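Long-range contacts in hypothetical protein (Bacteroides caccae, PDB 4M8R), which is of unknown function but probably combines an N-terminal Ig-like domain with a WD40-like beta-propeller domain: residues Leu197-Ala208 / Phe257-Asn268; Trp144-Phe152 / Leu179-Lys187. One frame throughout, in Å; residues are numbered along the deposited sequence.

Contact 1 of 2, residues Leu197-Ala208 / Phe257-Asn268; sequences LALVIGSGNDIA and FGDYPGVFMQGN
Val200 and Phe264 meet because Val200 CG1 stands opposite its own backbone N (chi1 -173°), while the Phe264 ring swings beside its backbone N (chi1 -82°). The valine methyl thereby sits over one face of the ring, toward its rim, in a CH-pi contact (Val200 CG1 to Phe264 CE2 3.6 Å). Ala208 CB comes to the ring edge, and Phe57 of a second subunit meets the same ring. On the other side of the sheet, Ile201 CG1 packs on Pro261 CB at 4.1 Å. Parallel pairing holds the backbones: Gly262 N donates to Leu199 O (2.8 Å), Ile201 N to Gly262 O (2.9 Å), and Phe264 N to Ile201 O (3.0 Å). Where the chain turns a corner, Leu197 CD2 rests obliquely on the Phe257 ring (3.7 Å to Phe257 CD1). Beyond the strand ends, Asn268 ND2 reaches a lone pair of Ser203 O (3.1 Å) almost within its own amide plane, while Asn268 OD1 accepts from Lys325 NZ. Without this amide, as with an alanine here, Ser203 O is likely to lose its donor and Lys325 NZ one of its acceptors. Strands 198-201 and 262-264, whose short axes make an angle of 33°, each continue outward into antiparallel strands, an arrangement consistent with the neighbouring inner strands of two successive propeller blades, here hydrogen-bonded into one mixed sheet.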
ATOM      1  N   LEU A 197      22.985  -1.533  26.778  1.00 54.70           N
ATOM      2  CA  LEU A 197      24.221  -1.881  26.084  1.00 56.31           C
ATOM      3  C   LEU A 197      24.406  -1.108  24.792  1.00 54.92           C
ATOM      4  O   LEU A 197      25.511  -0.663  24.491  1.00 57.29           O
ATOM      5  CB  LEU A 197      24.242  -3.367  25.715  1.00 58.00           C
ATOM      6  CG  LEU A 197      24.610  -4.399  26.766  1.00 62.08           C
ATOM      7  CD1 LEU A 197      24.730  -5.756  26.086  1.00 63.56           C
ATOM      8  CD2 LEU A 197      25.911  -4.040  27.467  1.00 64.89           C
ATOM      9  N   ALA A 198      23.334  -0.989  24.008  1.00 51.94           N
ATOM     10  CA  ALA A 198      23.427  -0.432  22.663  1.00 50.59           C
ATOM     11  C   ALA A 198      22.064  -0.189  22.050  1.00 48.25           C
ATOM     12  O   ALA A 198      21.103  -0.877  22.370  1.00 48.46           O
ATOM     13  CB  ALA A 198      24.210  -1.379  21.763  1.00 51.97           C
ATOM     14  N   LEU A 199      21.988   0.808  21.175  1.00 47.27           N
ATOM     15  CA  LEU A 199      20.861   0.937  20.272  1.00 45.07           C
ATOM     16  C   LEU A 199      21.145   0.046  19.078  1.00 45.88           C
ATOM     17  O   LEU A 199      22.304  -0.219  18.750  1.00 48.40           O
ATOM     18  CB  LEU A 199      20.703   2.374  19.799  1.00 44.31           C
ATOM     19  CG  LEU A 199      20.327   3.402  20.858  1.00 45.25           C
ATOM     20  CD1 LEU A 199      20.148   4.761  20.198  1.00 43.92           C
ATOM     21  CD2 LEU A 199      19.059   2.991  21.591  1.00 44.67           C
ATOM     22  N   VAL A 200      20.087  -0.412  18.424  1.00 44.34           N
ATOM     23  CA  VAL A 200      20.225  -1.269  17.259  1.00 44.54           C
ATOM     24  C   VAL A 200      19.362  -0.719  16.129  1.00 42.88           C
ATOM     25  O   VAL A 200      18.151  -0.557  16.285  1.00 42.67           O
ATOM     26  CB  VAL A 200      19.822  -2.717  17.572  1.00 45.55           C
ATOM     27  CG1 VAL A 200      20.139  -3.626  16.394  1.00 47.64           C
ATOM     28  CG2 VAL A 200      20.546  -3.213  18.820  1.00 47.43           C
ATOM     29  N   ILE A 201      20.002  -0.435  15.001  1.00 41.52           N
ATOM     30  CA  ILE A 201      19.318   0.116  13.849  1.00 40.93           C
ATOM     31  C   ILE A 201      19.285  -0.892  12.706  1.00 42.47           C
ATOM     32  O   ILE A 201      19.896  -1.955  12.792  1.00 43.46           O
ATOM     33  CB  ILE A 201      19.983   1.424  13.389  1.00 40.78           C
ATOM     34  CG1 ILE A 201      21.465   1.218  13.072  1.00 42.34           C
ATOM     35  CG2 ILE A 201      19.828   2.485  14.470  1.00 40.28           C
ATOM     36  CD1 ILE A 201      22.105   2.435  12.446  1.00 43.29           C
ATOM     37  N   GLY A 202      18.557  -0.557  11.643  1.00 42.30           N
ATOM     38  CA  GLY A 202      18.510  -1.390  10.447  1.00 43.60           C
ATOM     39  C   GLY A 202      17.337  -2.350  10.340  1.00 44.56           C
ATOM     40  O   GLY A 202      17.264  -3.107   9.374  1.00 45.19           O
ATOM     41  N   SER A 203      16.419  -2.347  11.306  1.00 44.37           N
ATOM     42  CA  SER A 203      15.266  -3.252  11.237  1.00 44.62           C
ATOM     43  C   SER A 203      14.355  -2.885  10.077  1.00 44.79           C
ATOM     44  O   SER A 203      13.753  -3.758   9.456  1.00 44.80           O
ATOM     45  CB  SER A 203      14.462  -3.249  12.538  1.00 44.10           C
ATOM     46  OG  SER A 203      13.875  -1.985  12.782  1.00 42.50           O
ATOM     47  N   GLY A 204      14.263  -1.595   9.785  1.00 45.76           N
ATOM     48  CA  GLY A 204      13.413  -1.113   8.706  1.00 48.70           C
ATOM     49  C   GLY A 204      12.697   0.156   9.114  1.00 51.01           C
ATOM     50  O   GLY A 204      12.816   1.187   8.444  1.00 53.30           O
ATOM     51  N   ASN A 205      11.956   0.092  10.219  1.00 51.74           N
ATOM     52  CA  ASN A 205      11.218   1.254  10.697  1.00 53.76           C
ATOM     53  C   ASN A 205      11.094   1.313  12.220  1.00 45.77           C
ATOM     54  O   ASN A 205      10.112   1.830  12.757  1.00 43.04           O
ATOM     55  CB  ASN A 205       9.832   1.294  10.034  1.00 61.72           C
ATOM     56  CG  ASN A 205       9.368   2.711   9.746  1.00 75.56           C
ATOM     57  OD1 ASN A 205       9.993   3.429   8.960  1.00 92.46           O
ATOM     58  ND2 ASN A 205       8.275   3.126  10.385  1.00 78.15           N
ATOM     59  N   ASP A 206      12.105   0.803  12.915  1.00 43.62           N
ATOM     60  CA  ASP A 206      12.116   0.803  14.382  1.00 43.94           C
ATOM     61  C   ASP A 206      13.542   0.923  14.898  1.00 42.13           C
ATOM     62  O   ASP A 206      14.482   0.495  14.232  1.00 44.02           O
ATOM     63  CB  ASP A 206      11.482  -0.479  14.937  1.00 47.08           C
ATOM     64  CG  ASP A 206      10.011  -0.626  14.558  1.00 49.70           C
ATOM     65  OD1 ASP A 206       9.724  -1.172  13.464  1.00 51.88           O
ATOM     66  OD2 ASP A 206       9.141  -0.210  15.357  1.00 48.53           O
ATOM     67  N   ILE A 207      13.693   1.528  16.072  1.00 39.91           N
ATOM     68  CA  ILE A 207      14.959   1.533  16.783  1.00 40.27           C
ATOM     69  C   ILE A 207      14.806   0.576  17.949  1.00 40.41           C
ATOM     70  O   ILE A 207      13.879   0.711  18.752  1.00 39.32           O
ATOM     71  CB  ILE A 207      15.320   2.913  17.371  1.00 41.36           C
ATOM     72  CG1 ILE A 207      15.236   4.017  16.315  1.00 40.20           C
ATOM     73  CG2 ILE A 207      16.710   2.869  17.994  1.00 44.15           C
ATOM     74  CD1 ILE A 207      16.244   3.907  15.197  1.00 40.61           C
ATOM     75  N   ALA A 208      15.712  -0.390  18.037  1.00 41.08           N
ATOM     76  CA  ALA A 208      15.705  -1.343  19.136  1.00 40.24           C
ATOM     77  C   ALA A 208      16.788  -0.982  20.133  1.00 40.11           C
ATOM     78  O   ALA A 208      17.626  -0.130  19.868  1.00 39.51           O
ATOM     79  CB  ALA A 208      15.912  -2.757  18.614  1.00 40.94           C
ATOM     80  N   PHE A 257      30.355  -1.491  25.628  1.00 73.78           N
ATOM     81  CA  PHE A 257      29.416  -1.445  24.506  1.00 69.73           C
ATOM     82  C   PHE A 257      28.756  -0.079  24.378  1.00 67.20           C
ATOM     83  O   PHE A 257      28.794   0.736  25.301  1.00 65.57           O
ATOM     84  CB  PHE A 257      28.309  -2.483  24.709  1.00 68.14           C
ATOM     85  CG  PHE A 257      28.807  -3.888  24.878  1.00 69.28           C
ATOM     86  CD1 PHE A 257      29.348  -4.304  26.087  1.00 72.07           C
ATOM     87  CD2 PHE A 257      28.720  -4.800  23.839  1.00 68.13           C
ATOM     88  CE1 PHE A 257      29.804  -5.600  26.251  1.00 73.35           C
ATOM     89  CE2 PHE A 257      29.172  -6.100  23.998  1.00 70.16           C
ATOM     90  CZ  PHE A 257      29.713  -6.501  25.205  1.00 72.53           C
ATOM     91  N   GLY A 258      28.140   0.155  23.225  1.00 66.97           N
ATOM     92  CA  GLY A 258      27.281   1.321  23.027  1.00 65.97           C
ATOM     93  C   GLY A 258      27.920   2.539  22.385  1.00 67.33           C
ATOM     94  O   GLY A 258      27.249   3.550  22.185  1.00 67.85           O
ATOM     95  N   ASP A 259      29.207   2.462  22.054  1.00 66.99           N
ATOM     96  CA  ASP A 259      29.871   3.574  21.378  1.00 66.32           C
ATOM     97  C   ASP A 259      29.365   3.718  19.946  1.00 61.74           C
ATOM     98  O   ASP A 259      29.317   4.823  19.406  1.00 61.44           O
ATOM     99  CB  ASP A 259      31.387   3.395  21.407  1.00 70.39           C
ATOM    100  CG  ASP A 259      31.958   3.550  22.804  1.00 73.03           C
ATOM    101  OD1 ASP A 259      31.567   4.517  23.496  1.00 71.75           O
ATOM    102  OD2 ASP A 259      32.788   2.706  23.210  1.00 75.20           O
ATOM    103  N   TYR A 260      28.988   2.593  19.344  1.00 58.46           N
ATOM    104  CA  TYR A 260      28.403   2.583  18.013  1.00 55.67           C
ATOM    105  C   TYR A 260      27.114   1.770  17.995  1.00 51.20           C
ATOM    106  O   TYR A 260      26.978   0.804  18.737  1.00 49.81           O
ATOM    107  CB  TYR A 260      29.398   2.018  16.997  1.00 56.60           C
ATOM    108  CG  TYR A 260      30.639   2.861  16.869  1.00 58.63           C
ATOM    109  CD1 TYR A 260      30.650   4.003  16.070  1.00 57.74           C
ATOM    110  CD2 TYR A 260      31.802   2.532  17.568  1.00 60.37           C
ATOM    111  CE1 TYR A 260      31.784   4.788  15.962  1.00 59.04           C
ATOM    112  CE2 TYR A 260      32.940   3.311  17.462  1.00 61.69           C
ATOM    113  CZ  TYR A 260      32.927   4.435  16.660  1.00 61.29           C
ATOM    114  OH  TYR A 260      34.056   5.203  16.553  1.00 63.91           O
ATOM    115  N   PRO A 261      26.157   2.168  17.144  1.00 48.79           N
ATOM    116  CA  PRO A 261      24.922   1.401  17.054  1.00 47.23           C
ATOM    117  C   PRO A 261      25.137  -0.004  16.497  1.00 47.68           C
ATOM    118  O   PRO A 261      25.955  -0.210  15.597  1.00 48.12           O
ATOM    119  CB  PRO A 261      24.046   2.227  16.102  1.00 45.91           C
ATOM    120  CG  PRO A 261      24.949   3.202  15.438  1.00 46.99           C
ATOM    121  CD  PRO A 261      26.120   3.404  16.345  1.00 48.69           C
ATOM    122  N   GLY A 262      24.409  -0.964  17.054  1.00 47.32           N
ATOM    123  CA  GLY A 262      24.360  -2.296  16.488  1.00 47.98           C
ATOM    124  C   GLY A 262      23.533  -2.287  15.218  1.00 46.92           C
ATOM    125  O   GLY A 262      22.812  -1.324  14.934  1.00 44.23           O
ATOM    126  N   VAL A 263      23.638  -3.363  14.448  1.00 48.11           N
ATOM    127  CA  VAL A 263      22.959  -3.449  13.162  1.00 46.81           C
ATOM    128  C   VAL A 263      22.289  -4.802  13.005  1.00 46.44           C
ATOM    129  O   VAL A 263      22.908  -5.834  13.226  1.00 47.48           O
ATOM    130  CB  VAL A 263      23.958  -3.228  12.011  1.00 48.52           C
ATOM    131  CG1 VAL A 263      23.346  -3.609  10.673  1.00 48.85           C
ATOM    132  CG2 VAL A 263      24.420  -1.781  11.985  1.00 48.25           C
ATOM    133  N   PHE A 264      21.015  -4.779  12.632  1.00 46.10           N
ATOM    134  CA  PHE A 264      20.283  -6.002  12.313  1.00 48.05           C
ATOM    135  C   PHE A 264      20.738  -6.538  10.968  1.00 49.18           C
ATOM    136  O   PHE A 264      20.746  -5.810   9.977  1.00 47.12           O
ATOM    137  CB  PHE A 264      18.772  -5.742  12.212  1.00 46.27           C
ATOM    138  CG  PHE A 264      18.054  -5.716  13.533  1.00 46.21           C
ATOM    139  CD1 PHE A 264      17.845  -6.883  14.246  1.00 47.77           C
ATOM    140  CD2 PHE A 264      17.549  -4.526  14.045  1.00 45.03           C
ATOM    141  CE1 PHE A 264      17.167  -6.865  15.456  1.00 47.68           C
ATOM    142  CE2 PHE A 264      16.873  -4.499  15.253  1.00 44.62           C
ATOM    143  CZ  PHE A 264      16.685  -5.673  15.963  1.00 45.72           C
HETATM  144  N   MSE A 265      21.078  -7.817  10.927  1.00 52.37           N
HETATM  145  CA  MSE A 265      21.257  -8.509   9.657  1.00 56.02           C
HETATM  146  C   MSE A 265      19.914  -8.649   8.994  1.00 55.25           C
HETATM  147  O   MSE A 265      18.880  -8.461   9.642  1.00 54.48           O
HETATM  148  CB  MSE A 265      21.856  -9.868   9.952  1.00 60.85           C
HETATM  149  CG  MSE A 265      22.463 -10.480   8.704  1.00 66.26           C
HETATM  150 SE   MSE A 265      23.526 -12.035   9.241  0.75 72.37          SE
HETATM  151  CE  MSE A 265      24.715 -11.244  10.592  1.00 72.31           C
ATOM    152  N   GLN A 266      19.900  -8.955   7.696  1.00 56.42           N
ATOM    153  CA  GLN A 266      18.634  -9.167   6.986  1.00 56.44           C
ATOM    154  C   GLN A 266      17.877 -10.312   7.659  1.00 57.46           C
ATOM    155  O   GLN A 266      18.473 -11.324   8.032  1.00 55.21           O
ATOM    156  CB  GLN A 266      18.850  -9.454   5.493  1.00 57.53           C
ATOM    157  CG  GLN A 266      17.561  -9.434   4.667  1.00 56.91           C
ATOM    158  CD  GLN A 266      17.783  -9.725   3.187  1.00 58.02           C
ATOM    159  OE1 GLN A 266      18.182  -8.848   2.423  1.00 55.97           O
ATOM    160  NE2 GLN A 266      17.511 -10.960   2.774  1.00 60.07           N
ATOM    161  N   GLY A 267      16.571 -10.123   7.837  1.00 57.67           N
ATOM    162  CA  GLY A 267      15.740 -11.059   8.595  1.00 59.14           C
ATOM    163  C   GLY A 267      15.563 -10.651  10.051  1.00 58.34           C
ATOM    164  O   GLY A 267      14.658 -11.146  10.727  1.00 58.95           O
ATOM    165  N   ASN A 268      16.433  -9.759  10.532  1.00 55.52           N
ATOM    166  CA  ASN A 268      16.343  -9.178  11.875  1.00 52.80           C
ATOM    167  C   ASN A 268      16.434 -10.187  13.020  1.00 52.85           C
ATOM    168  O   ASN A 268      15.826  -9.996  14.065  1.00 50.98           O
ATOM    169  CB  ASN A 268      15.068  -8.322  12.004  1.00 50.54           C
ATOM    170  CG  ASN A 268      15.052  -7.146  11.042  1.00 48.59           C
ATOM    171  OD1 ASN A 268      16.054  -6.834  10.397  1.00 48.33           O
ATOM    172  ND2 ASN A 268      13.911  -6.476  10.950  1.00 47.14           N
TER

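Contact 2 of 2, residues Trp144-Phe152 / Leu179-Lys187; sequences WDMSAHPDF and LDFCTGEWK
Trp186 is gripped by aromatic groups on the tight side of this contact. The edge of His149 points at one indole face, its CD2 lying 3.5 Å from Trp186 CD2, and the planes stand 79° apart. Leu179 CD1, from the same segment as the tryptophan, sits over the opposite face, so the indole is held flat between them. The six-membered end of Trp186 in turn drives its edge into the face of Phe152, with CZ3 3.6 Å from Phe152 CE1 and above the centre of the phenyl ring. CG opposite the backbone N (chi1 -159°) carries the Phe152 ring to Trp186, and chi2 turns its face to the indole edge. Met146 CG adds a further edge contact, 3.9 Å from Trp186 CZ2. In a propeller such as this WD40-like domain appears to be, residues 144-152 run from the outermost strand of one blade to the innermost strand of the next, and the aromatic cluster packs this crossover against the outer strands of the second blade. A second packed site lies at Trp144, whose NE1 donates to a lone pair of Phe181 O at 2.9 Å while Phe181 CD1 sits over its indole; Tyr120 stacks on Phe181. Packing is sparser where the chain reaches solvent. There Asp145 and Ala148 are exposed, and Ala148 CB only brushes Trp186 NE1 at 3.7 Å. A water links the two segments, accepting from Trp186 NE1 (3.1 Å) and Ala148 N and donating to Asp145 O, so the indole N-H is satisfied without a direct protein acceptor. On this exposed side Asp145 OD1 takes the backbone N-H of Ser147 in an Asx turn, and Ser147 OG donates to Asp145 OD2.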
ATOM      1  N   TRP A 144      21.649  22.989  17.980  1.00 53.25           N
ATOM      2  CA  TRP A 144      20.832  22.579  19.131  1.00 51.60           C
ATOM      3  C   TRP A 144      21.721  22.326  20.346  1.00 53.59           C
ATOM      4  O   TRP A 144      22.773  21.691  20.235  1.00 54.01           O
ATOM      5  CB  TRP A 144      20.035  21.311  18.819  1.00 47.95           C
ATOM      6  CG  TRP A 144      18.925  21.507  17.842  1.00 46.25           C
ATOM      7  CD1 TRP A 144      17.604  21.678  18.128  1.00 44.94           C
ATOM      8  CD2 TRP A 144      19.035  21.544  16.416  1.00 46.76           C
ATOM      9  NE1 TRP A 144      16.879  21.819  16.967  1.00 44.20           N
ATOM     10  CE2 TRP A 144      17.733  21.742  15.901  1.00 45.31           C
ATOM     11  CE3 TRP A 144      20.109  21.436  15.520  1.00 47.92           C
ATOM     12  CZ2 TRP A 144      17.475  21.832  14.535  1.00 44.99           C
ATOM     13  CZ3 TRP A 144      19.853  21.529  14.160  1.00 47.78           C
ATOM     14  CH2 TRP A 144      18.542  21.722  13.680  1.00 46.75           C
ATOM     15  N   ASP A 145      21.285  22.821  21.501  1.00 53.81           N
ATOM     16  CA  ASP A 145      22.066  22.730  22.728  1.00 55.72           C
ATOM     17  C   ASP A 145      21.981  21.319  23.300  1.00 55.31           C
ATOM     18  O   ASP A 145      20.888  20.789  23.492  1.00 53.86           O
ATOM     19  CB  ASP A 145      21.559  23.756  23.745  1.00 56.88           C
ATOM     20  CG  ASP A 145      22.285  23.682  25.077  1.00 58.96           C
ATOM     21  OD1 ASP A 145      23.453  23.228  25.126  1.00 59.52           O
ATOM     22  OD2 ASP A 145      21.672  24.094  26.082  1.00 60.14           O
HETATM   23  N   MSE A 146      23.140  20.726  23.579  1.00 56.43           N
HETATM   24  CA  MSE A 146      23.222  19.337  24.009  1.00 56.12           C
HETATM   25  C   MSE A 146      23.688  19.226  25.434  1.00 60.85           C
HETATM   26  O   MSE A 146      24.125  18.157  25.865  1.00 63.43           O
HETATM   27  CB  MSE A 146      24.213  18.649  23.074  1.00 56.06           C
HETATM   28  CG  MSE A 146      23.868  17.185  22.828  1.00 54.57           C
HETATM   29 SE   MSE A 146      25.335  16.293  21.851  0.75 55.94          SE
HETATM   30  CE  MSE A 146      26.775  16.452  23.175  1.00 59.55           C
ATOM     31  N   SER A 147      23.580  20.317  26.194  1.00 63.51           N
ATOM     32  CA  SER A 147      24.194  20.395  27.527  1.00 66.10           C
ATOM     33  C   SER A 147      23.417  19.663  28.625  1.00 65.17           C
ATOM     34  O   SER A 147      23.970  19.378  29.685  1.00 67.33           O
ATOM     35  CB  SER A 147      24.406  21.857  27.932  1.00 69.44           C
ATOM     36  OG  SER A 147      23.175  22.554  27.984  1.00 69.32           O
ATOM     37  N   ALA A 148      22.141  19.373  28.384  1.00 62.95           N
ATOM     38  CA  ALA A 148      21.357  18.552  29.306  1.00 62.60           C
ATOM     39  C   ALA A 148      21.854  17.102  29.302  1.00 63.12           C
ATOM     40  O   ALA A 148      21.796  16.420  30.323  1.00 63.65           O
ATOM     41  CB  ALA A 148      19.879  18.610  28.946  1.00 60.27           C
ATOM     42  N   HIS A 149      22.332  16.634  28.148  1.00 63.52           N
ATOM     43  CA  HIS A 149      22.946  15.308  28.029  1.00 64.11           C
ATOM     44  C   HIS A 149      24.239  15.417  27.214  1.00 63.04           C
ATOM     45  O   HIS A 149      24.289  14.987  26.062  1.00 62.32           O
ATOM     46  CB  HIS A 149      21.973  14.314  27.382  1.00 61.94           C
ATOM     47  CG  HIS A 149      20.740  14.066  28.194  1.00 63.98           C
ATOM     48  ND1 HIS A 149      20.765  13.400  29.401  1.00 67.55           N
ATOM     49  CD2 HIS A 149      19.447  14.407  27.978  1.00 63.80           C
ATOM     50  CE1 HIS A 149      19.539  13.340  29.892  1.00 66.93           C
ATOM     51  NE2 HIS A 149      18.721  13.942  29.048  1.00 64.32           N
ATOM     52  N   PRO A 150      25.297  15.985  27.819  1.00 63.51           N
ATOM     53  CA  PRO A 150      26.542  16.235  27.088  1.00 63.28           C
ATOM     54  C   PRO A 150      27.256  14.968  26.629  1.00 62.03           C
ATOM     55  O   PRO A 150      28.092  15.028  25.738  1.00 61.23           O
ATOM     56  CB  PRO A 150      27.401  16.998  28.100  1.00 66.40           C
ATOM     57  CG  PRO A 150      26.882  16.585  29.432  1.00 67.50           C
ATOM     58  CD  PRO A 150      25.416  16.328  29.248  1.00 65.41           C
ATOM     59  N   ASP A 151      26.910  13.836  27.235  1.00 62.59           N
ATOM     60  CA  ASP A 151      27.503  12.542  26.896  1.00 63.33           C
ATOM     61  C   ASP A 151      26.716  11.789  25.811  1.00 60.25           C
ATOM     62  O   ASP A 151      26.941  10.592  25.608  1.00 60.14           O
ATOM     63  CB  ASP A 151      27.617  11.674  28.161  1.00 65.71           C
ATOM     64  CG  ASP A 151      26.272  11.460  28.864  1.00 65.37           C
ATOM     65  OD1 ASP A 151      25.405  12.366  28.814  1.00 64.73           O
ATOM     66  OD2 ASP A 151      26.089  10.387  29.477  1.00 65.71           O
ATOM     67  N   PHE A 152      25.814  12.489  25.119  1.00 56.71           N
ATOM     68  CA  PHE A 152      24.957  11.890  24.092  1.00 52.69           C
ATOM     69  C   PHE A 152      25.799  11.093  23.109  1.00 53.29           C
ATOM     70  O   PHE A 152      26.786  11.589  22.577  1.00 55.26           O
ATOM     71  CB  PHE A 152      24.159  12.980  23.364  1.00 50.69           C
ATOM     72  CG  PHE A 152      22.918  12.489  22.653  1.00 47.27           C
ATOM     73  CD1 PHE A 152      22.064  11.560  23.236  1.00 46.39           C
ATOM     74  CD2 PHE A 152      22.568  13.018  21.417  1.00 45.80           C
ATOM     75  CE1 PHE A 152      20.918  11.141  22.584  1.00 44.01           C
ATOM     76  CE2 PHE A 152      21.417  12.607  20.763  1.00 43.40           C
ATOM     77  CZ  PHE A 152      20.593  11.666  21.347  1.00 42.69           C
ATOM     78  N   LEU A 179      16.050  13.499  21.007  1.00 40.56           N
ATOM     79  CA  LEU A 179      16.141  14.952  20.929  1.00 40.58           C
ATOM     80  C   LEU A 179      15.261  15.435  19.788  1.00 37.40           C
ATOM     81  O   LEU A 179      15.521  15.106  18.641  1.00 35.39           O
ATOM     82  CB  LEU A 179      17.584  15.400  20.685  1.00 42.83           C
ATOM     83  CG  LEU A 179      17.736  16.887  20.348  1.00 44.99           C
ATOM     84  CD1 LEU A 179      17.288  17.749  21.520  1.00 45.57           C
ATOM     85  CD2 LEU A 179      19.171  17.199  19.960  1.00 48.31           C
ATOM     86  N   ASP A 180      14.241  16.224  20.113  1.00 37.82           N
ATOM     87  CA  ASP A 180      13.270  16.712  19.133  1.00 37.82           C
ATOM     88  C   ASP A 180      13.784  18.001  18.502  1.00 38.27           C
ATOM     89  O   ASP A 180      13.989  18.987  19.201  1.00 40.52           O
ATOM     90  CB  ASP A 180      11.921  16.958  19.826  1.00 38.04           C
ATOM     91  CG  ASP A 180      10.805  17.350  18.858  1.00 38.29           C
ATOM     92  OD1 ASP A 180      11.084  17.969  17.809  1.00 38.08           O
ATOM     93  OD2 ASP A 180       9.630  17.042  19.157  1.00 38.39           O
ATOM     94  N   PHE A 181      13.996  17.994  17.188  1.00 37.84           N
ATOM     95  CA  PHE A 181      14.505  19.185  16.494  1.00 40.74           C
ATOM     96  C   PHE A 181      13.549  20.379  16.545  1.00 39.52           C
ATOM     97  O   PHE A 181      14.000  21.517  16.561  1.00 41.03           O
ATOM     98  CB  PHE A 181      14.836  18.893  15.019  1.00 42.12           C
ATOM     99  CG  PHE A 181      16.102  18.091  14.799  1.00 42.39           C
ATOM    100  CD1 PHE A 181      17.207  18.218  15.631  1.00 43.38           C
ATOM    101  CD2 PHE A 181      16.197  17.246  13.703  1.00 42.45           C
ATOM    102  CE1 PHE A 181      18.357  17.485  15.393  1.00 44.36           C
ATOM    103  CE2 PHE A 181      17.349  16.519  13.458  1.00 43.53           C
ATOM    104  CZ  PHE A 181      18.430  16.639  14.304  1.00 43.81           C
ATOM    105  N   CYS A 182      12.242  20.122  16.564  1.00 39.22           N
ATOM    106  CA  CYS A 182      11.242  21.197  16.630  1.00 40.46           C
ATOM    107  C   CYS A 182      11.370  22.062  17.885  1.00 42.42           C
ATOM    108  O   CYS A 182      11.257  23.276  17.810  1.00 42.44           O
ATOM    109  CB  CYS A 182       9.822  20.629  16.591  1.00 39.87           C
ATOM    110  SG  CYS A 182       9.391  19.718  15.096  1.00 37.49           S
ATOM    111  N   THR A 183      11.593  21.422  19.032  1.00 46.36           N
ATOM    112  CA  THR A 183      11.597  22.107  20.329  1.00 48.03           C
ATOM    113  C   THR A 183      12.950  22.150  21.018  1.00 48.51           C
ATOM    114  O   THR A 183      13.148  22.948  21.924  1.00 52.56           O
ATOM    115  CB  THR A 183      10.627  21.421  21.304  1.00 49.98           C
ATOM    116  OG1 THR A 183      10.976  20.035  21.434  1.00 53.13           O
ATOM    117  CG2 THR A 183       9.193  21.541  20.797  1.00 47.55           C
ATOM    118  N   GLY A 184      13.879  21.290  20.610  1.00 48.37           N
ATOM    119  CA  GLY A 184      15.158  21.155  21.307  1.00 48.61           C
ATOM    120  C   GLY A 184      15.037  20.441  22.646  1.00 48.15           C
ATOM    121  O   GLY A 184      15.985  20.427  23.431  1.00 48.16           O
ATOM    122  N   GLU A 185      13.883  19.824  22.895  1.00 47.72           N
ATOM    123  CA  GLU A 185      13.625  19.126  24.151  1.00 49.31           C
ATOM    124  C   GLU A 185      13.979  17.645  24.064  1.00 46.16           C
ATOM    125  O   GLU A 185      13.933  17.038  22.989  1.00 42.42           O
ATOM    126  CB  GLU A 185      12.158  19.277  24.556  1.00 53.25           C
ATOM    127  CG  GLU A 185      11.826  20.622  25.183  1.00 60.06           C
ATOM    128  CD  GLU A 185      10.345  20.785  25.480  1.00 67.50           C
ATOM    129  OE1 GLU A 185       9.540  19.935  25.040  1.00 67.64           O
ATOM    130  OE2 GLU A 185       9.984  21.777  26.150  1.00 77.83           O
ATOM    131  N   TRP A 186      14.314  17.078  25.219  1.00 46.18           N
ATOM    132  CA  TRP A 186      14.707  15.676  25.335  1.00 45.72           C
ATOM    133  C   TRP A 186      13.541  14.841  25.852  1.00 44.60           C
ATOM    134  O   TRP A 186      12.865  15.245  26.791  1.00 46.98           O
ATOM    135  CB  TRP A 186      15.879  15.551  26.301  1.00 47.05           C
ATOM    136  CG  TRP A 186      17.098  16.259  25.843  1.00 49.51           C
ATOM    137  CD1 TRP A 186      17.451  17.550  26.114  1.00 51.31           C
ATOM    138  CD2 TRP A 186      18.141  15.722  25.022  1.00 50.23           C
ATOM    139  NE1 TRP A 186      18.650  17.848  25.514  1.00 52.26           N
ATOM    140  CE2 TRP A 186      19.095  16.740  24.840  1.00 51.59           C
ATOM    141  CE3 TRP A 186      18.362  14.476  24.426  1.00 49.91           C
ATOM    142  CZ2 TRP A 186      20.249  16.552  24.084  1.00 52.67           C
ATOM    143  CZ3 TRP A 186      19.509  14.290  23.679  1.00 50.56           C
ATOM    144  CH2 TRP A 186      20.438  15.322  23.513  1.00 52.05           C
ATOM    145  N   LYS A 187      13.319  13.678  25.243  1.00 43.12           N
ATOM    146  CA  LYS A 187      12.278  12.749  25.682  1.00 44.19           C
ATOM    147  C   LYS A 187      12.896  11.401  26.009  1.00 43.72           C
ATOM    148  O   LYS A 187      13.603  10.833  25.184  1.00 45.46           O
ATOM    149  CB  LYS A 187      11.241  12.544  24.575  1.00 46.80           C
ATOM    150  CG  LYS A 187      10.633  13.815  24.002  1.00 48.14           C
ATOM    151  CD  LYS A 187       9.852  14.597  25.041  1.00 54.76           C
ATOM    152  CE  LYS A 187       9.112  15.757  24.392  1.00 61.90           C
ATOM    153  NZ  LYS A 187       8.699  16.769  25.402  1.00 69.39           N
TER
HETATM  154  O   HOH W   1      20.150  20.483  26.295  1.00 39.81           O

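Along the chain both segments of contact 2 come first, and strand 186-188 leads on to strand 196-201 of contact 1. The centres lie 21 Å apart, and about 7 Å separates the nearest atoms. Both belong to the WD40-like domain. Contact 2 joins the outer parts of two adjoining sheets, whereas contact 1 joins strands inside the mixed sheet that follows. Strand 153-156, which follows residues 144-152 in the chain, reaches contact 1: Val156 packs on Leu199, Ile201 and Pro261. Together they probably tie successive blades at the rim and near the centre of the propeller.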